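PDB 3DF7: putative ATP-grasp superfamily protein from Archaeoglobus fulgidus, which is of unknown function but probably binds ATP and metal ions. Local coordinates for residues L170-A175 against E214-A219; F28-D33 against T251-F256. All blocks are in the same frame, centred on the assembly; numbering follows the deposited sequence.

Contact 1. Residues L170-A175 against E214-A219; sequences LSVSLA and EEAVRA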
# COMPACT_ATOMS: atom_id res chain seq x y z
N LEU A 170 -12.80 3.13 2.12
CA LEU A 170 -12.39 2.08 1.20
C LEU A 170 -11.03 2.32 0.58
O LEU A 170 -10.41 3.37 0.77
CB LEU A 170 -13.41 1.98 0.07
CG LEU A 170 -14.88 1.86 0.46
CD1 LEU A 170 -15.77 2.24 -0.72
CD2 LEU A 170 -15.16 0.44 0.93
N SER A 171 -10.57 1.33 -0.18
CA SER A 171 -9.31 1.43 -0.90
C SER A 171 -9.51 0.58 -2.16
O SER A 171 -10.22 -0.43 -2.13
CB SER A 171 -8.13 0.92 -0.07
OG SER A 171 -8.11 -0.49 0.05
N VAL A 172 -8.91 1.02 -3.26
CA VAL A 172 -9.01 0.29 -4.52
C VAL A 172 -7.63 -0.14 -4.95
O VAL A 172 -6.71 0.69 -5.01
CB VAL A 172 -9.63 1.18 -5.63
CG1 VAL A 172 -9.74 0.39 -6.93
CG2 VAL A 172 -11.01 1.66 -5.19
N SER A 173 -7.48 -1.43 -5.21
CA SER A 173 -6.21 -2.00 -5.65
C SER A 173 -6.23 -2.01 -7.17
O SER A 173 -7.08 -2.67 -7.78
CB SER A 173 -6.05 -3.42 -5.12
OG SER A 173 -6.10 -3.45 -3.70
N LEU A 174 -5.30 -1.29 -7.77
CA LEU A 174 -5.22 -1.20 -9.22
C LEU A 174 -3.90 -1.69 -9.80
O LEU A 174 -2.86 -1.65 -9.14
CB LEU A 174 -5.43 0.25 -9.65
CG LEU A 174 -6.71 0.98 -9.22
CD1 LEU A 174 -6.58 2.47 -9.53
CD2 LEU A 174 -7.91 0.40 -9.95
N ALA A 175 -3.97 -2.17 -11.04
CA ALA A 175 -2.79 -2.62 -11.77
C ALA A 175 -2.63 -1.57 -12.85
O ALA A 175 -3.46 -1.48 -13.76
CB ALA A 175 -3.04 -3.99 -12.39
N GLU A 214 -14.31 3.88 -10.62
CA GLU A 214 -14.22 4.91 -11.67
C GLU A 214 -13.39 6.10 -11.21
O GLU A 214 -12.56 6.61 -11.96
CB GLU A 214 -15.62 5.39 -12.08
CG GLU A 214 -15.61 6.30 -13.31
CD GLU A 214 -17.00 6.76 -13.71
OE1 GLU A 214 -17.90 5.90 -13.84
OE2 GLU A 214 -17.20 7.98 -13.91
N GLU A 215 -13.62 6.55 -9.98
CA GLU A 215 -12.88 7.69 -9.46
C GLU A 215 -11.44 7.34 -9.09
O GLU A 215 -10.56 8.19 -9.17
CB GLU A 215 -13.61 8.30 -8.26
CG GLU A 215 -14.98 8.87 -8.62
CD GLU A 215 -14.96 9.65 -9.92
OE1 GLU A 215 -14.13 10.57 -10.06
OE2 GLU A 215 -15.78 9.33 -10.82
N ALA A 216 -11.20 6.09 -8.68
CA ALA A 216 -9.84 5.67 -8.33
C ALA A 216 -9.01 5.68 -9.61
O ALA A 216 -7.86 6.14 -9.62
CB ALA A 216 -9.85 4.27 -7.74
N VAL A 217 -9.59 5.17 -10.69
CA VAL A 217 -8.91 5.14 -11.97
C VAL A 217 -8.63 6.56 -12.43
O VAL A 217 -7.53 6.87 -12.89
CB VAL A 217 -9.76 4.42 -13.05
CG1 VAL A 217 -9.12 4.58 -14.42
CG2 VAL A 217 -9.88 2.93 -12.70
N ARG A 218 -9.63 7.43 -12.30
CA ARG A 218 -9.49 8.82 -12.71
C ARG A 218 -8.32 9.47 -11.97
O ARG A 218 -7.58 10.27 -12.55
CB ARG A 218 -10.78 9.59 -12.42
CG ARG A 218 -10.90 10.90 -13.20
CD ARG A 218 -12.13 11.71 -12.77
NE ARG A 218 -13.34 10.89 -12.77
CZ ARG A 218 -13.91 10.36 -13.84
NH1 ARG A 218 -13.39 10.56 -15.05
NH2 ARG A 218 -15.00 9.63 -13.71
N ALA A 219 -8.15 9.12 -10.70
CA ALA A 219 -7.08 9.66 -9.88
C ALA A 219 -5.69 9.24 -10.35
O ALA A 219 -4.80 10.08 -10.51
CB ALA A 219 -7.27 9.23 -8.42
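The smallest side chain of this contact makes the largest single share of it, with Leu-174 next: the single methyl of Ala-216 presses against the branched end of Val-172, and no hydrogen bond crosses between strand and helix. The setting is the layered architecture of the ATP-grasp fold, in which helix 206-220 lies across an antiparallel sheet; the local axes of 170-175 and 214-219 approach to 9.2 Å at an angle of 59°. Ala-216 CB comes within 3.7 Å of Val-172 CB and is also met by both branches, with CG2 at 3.8 Å and CG1 at 4.0 Å. With CG1 of Val-172 anti to its backbone N (chi1 -180°), the fork straddles the methyl instead of offering it one tip. The short alanine thereby lets the helix ride close to the sheet, where its methyl also meets Val-232 and Ile-234 of the neighbouring strand 228-236. Leu-174 widens the contact along the strand. Its CD1 reaches the carbonyl of Ala-216 and lies 4.1 Å from Ala-216 CB, while its other methyl, CD2, meets Val-217 CG2 at 4.2 Å. Val-180, on strand 180-191, touches both Leu-174 and Val-217 and extends this apolar patch. Ser-171, by contrast, directs its side chain away from the helix and bonds to Asn-186. Beyond the buried side of the helix, charge takes over from apolar packing. Arg-218 grips Glu-215 side-on, with NE and NH2 each taking one carboxylate oxygen on its syn side, though 28° out of the carboxylate plane; NE lies 2.8 Å from Glu-215 OE1. The same NH2 makes a further salt bridge to Glu-214 OE2, at 2.8 Å in the plane of the guanidinium.

Contact 2. Residues F28-D33 against T251-F256; sequences FKSAFD and TPVVAF
Ser-30 brings its hydroxyl up to the backbone of Val-253 and Val-254, yet is linked to it through water and not directly. With OG anti to the backbone N (chi1 177°), the side chain extends from helix 18-35 until OG lies 3.6 Å from Val-254 CA. Val-254 turns its CG1 alongside, 4.0 Å from Ser-30 CB, so the serine has an apolar flank as well as a polar end. Two waters span the remaining gap. One sits 3.1 Å from Ser-30 OG and donates to Val-253 O; the second lies 2.9 Å from Ser-30 OG and donates to Val-254 O. A single hydroxyl thus serves two successive carbonyls, and Val-253 O also accepts the backbone N of Phe-256 at 3.1 Å, one of three successive backbone bonds, each reaching back three residues, that wind up 251-256. Phe-256 folds back within the same segment, and Val-253 CA lies 3.7 Å above its ring plane, over the centre. On the helix, Phe-28 and Ala-31 pack on Leu-6 of strand 3-8, while Val-254 rests on Val-281 of strand 279-285. The contact therefore joins a helix packed on the N-terminal parallel sheet to a loop beside the large antiparallel sheet, consistent with a water-bridged seam between the N-terminal and ATP-grasp portions of the fold.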
# COMPACT_ATOMS: atom_id res chain seq x y z
N PHE A 28 5.54 -8.55 2.76
CA PHE A 28 6.73 -9.18 2.20
C PHE A 28 6.48 -10.68 2.00
O PHE A 28 6.80 -11.24 0.95
CB PHE A 28 7.94 -9.00 3.12
CG PHE A 28 9.22 -9.57 2.55
CD1 PHE A 28 9.98 -8.85 1.64
CD2 PHE A 28 9.64 -10.85 2.91
CE1 PHE A 28 11.14 -9.39 1.08
CE2 PHE A 28 10.81 -11.40 2.36
CZ PHE A 28 11.56 -10.66 1.45
N LYS A 29 5.91 -11.32 3.02
CA LYS A 29 5.62 -12.75 2.94
C LYS A 29 4.68 -13.01 1.76
O LYS A 29 4.91 -13.90 0.94
CB LYS A 29 4.96 -13.22 4.25
CG LYS A 29 4.62 -14.71 4.29
CD LYS A 29 3.81 -15.05 5.54
CE LYS A 29 3.60 -16.54 5.71
NZ LYS A 29 3.06 -17.18 4.48
N SER A 30 3.62 -12.20 1.68
CA SER A 30 2.64 -12.34 0.61
C SER A 30 3.27 -12.12 -0.77
O SER A 30 2.97 -12.86 -1.71
CB SER A 30 1.49 -11.35 0.83
OG SER A 30 0.57 -11.42 -0.24
N ALA A 31 4.14 -11.12 -0.88
CA ALA A 31 4.81 -10.81 -2.14
C ALA A 31 5.81 -11.91 -2.49
O ALA A 31 5.94 -12.30 -3.65
CB ALA A 31 5.53 -9.46 -2.04
N PHE A 32 6.52 -12.41 -1.48
CA PHE A 32 7.50 -13.47 -1.68
C PHE A 32 6.80 -14.73 -2.23
O PHE A 32 7.24 -15.30 -3.24
CB PHE A 32 8.18 -13.81 -0.35
CG PHE A 32 9.26 -14.85 -0.47
CD1 PHE A 32 10.55 -14.49 -0.84
CD2 PHE A 32 8.97 -16.19 -0.23
CE1 PHE A 32 11.55 -15.46 -0.97
CE2 PHE A 32 9.97 -17.16 -0.36
CZ PHE A 32 11.26 -16.79 -0.73
N ASP A 33 5.72 -15.15 -1.58
CA ASP A 33 4.99 -16.34 -1.99
C ASP A 33 4.29 -16.20 -3.34
O ASP A 33 4.04 -17.18 -4.03
CB ASP A 33 3.97 -16.74 -0.92
CG ASP A 33 4.63 -17.19 0.37
OD1 ASP A 33 5.77 -17.71 0.32
OD2 ASP A 33 4.00 -17.05 1.44
N THR A 251 -1.50 -3.30 2.49
CA THR A 251 -1.88 -4.46 3.30
C THR A 251 -2.99 -5.38 2.78
O THR A 251 -2.89 -6.60 2.91
CB THR A 251 -2.21 -4.01 4.74
OG1 THR A 251 -1.13 -3.20 5.24
CG2 THR A 251 -2.37 -5.22 5.66
N PRO A 252 -4.06 -4.82 2.19
CA PRO A 252 -5.15 -5.68 1.68
C PRO A 252 -4.68 -6.78 0.73
O PRO A 252 -5.37 -7.78 0.52
CB PRO A 252 -6.08 -4.68 1.00
CG PRO A 252 -5.91 -3.44 1.85
CD PRO A 252 -4.41 -3.39 2.03
N VAL A 253 -3.49 -6.59 0.15
CA VAL A 253 -2.94 -7.57 -0.78
C VAL A 253 -2.71 -8.93 -0.13
O VAL A 253 -2.79 -9.96 -0.80
CB VAL A 253 -1.59 -7.07 -1.37
CG1 VAL A 253 -0.47 -7.20 -0.33
CG2 VAL A 253 -1.25 -7.84 -2.61
N VAL A 254 -2.42 -8.95 1.17
CA VAL A 254 -2.17 -10.22 1.85
C VAL A 254 -3.37 -11.16 1.80
O VAL A 254 -3.21 -12.37 1.89
CB VAL A 254 -1.76 -10.00 3.33
CG1 VAL A 254 -0.57 -9.04 3.40
CG2 VAL A 254 -2.93 -9.48 4.14
N ALA A 255 -4.57 -10.61 1.64
CA ALA A 255 -5.77 -11.43 1.59
C ALA A 255 -6.12 -11.99 0.22
O ALA A 255 -7.00 -12.85 0.10
CB ALA A 255 -6.96 -10.63 2.13
N PHE A 256 -5.43 -11.54 -0.83
CA PHE A 256 -5.76 -11.99 -2.18
C PHE A 256 -5.78 -13.51 -2.42
O PHE A 256 -6.73 -14.01 -3.03
CB PHE A 256 -4.83 -11.30 -3.19
CG PHE A 256 -5.11 -9.82 -3.36
CD1 PHE A 256 -6.03 -9.16 -2.55
CD2 PHE A 256 -4.45 -9.09 -4.35
CE1 PHE A 256 -6.28 -7.79 -2.72
CE2 PHE A 256 -4.70 -7.73 -4.53
CZ PHE A 256 -5.62 -7.08 -3.71
O HOH W 1 -1.20 -11.36 -2.82
O HOH W 2 -0.84 -13.69 0.97

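The two contacts illustrate direct apolar packing and water-bridged packing in one fold. Contact 1 is nested along the chain inside the loop closed by contact 2, and their centres lie 19 Å apart. Strand 170-175 connects them: one side faces helix 206-220, while its serines meet segment 251-256, with Ser-173 OG 3.7 Å from Phe-256 CZ and Ser-171 OG 4.1 Å from Pro-252 CG. Asn-186 bonds to Ser-171 and touches Pro-252, so it sits where the two contacts meet. Segment 251-256 follows strand 240-246, in a region that in ATP-grasp enzymes commonly lies near the nucleotide and metal site, although no ligand fixes the distances here.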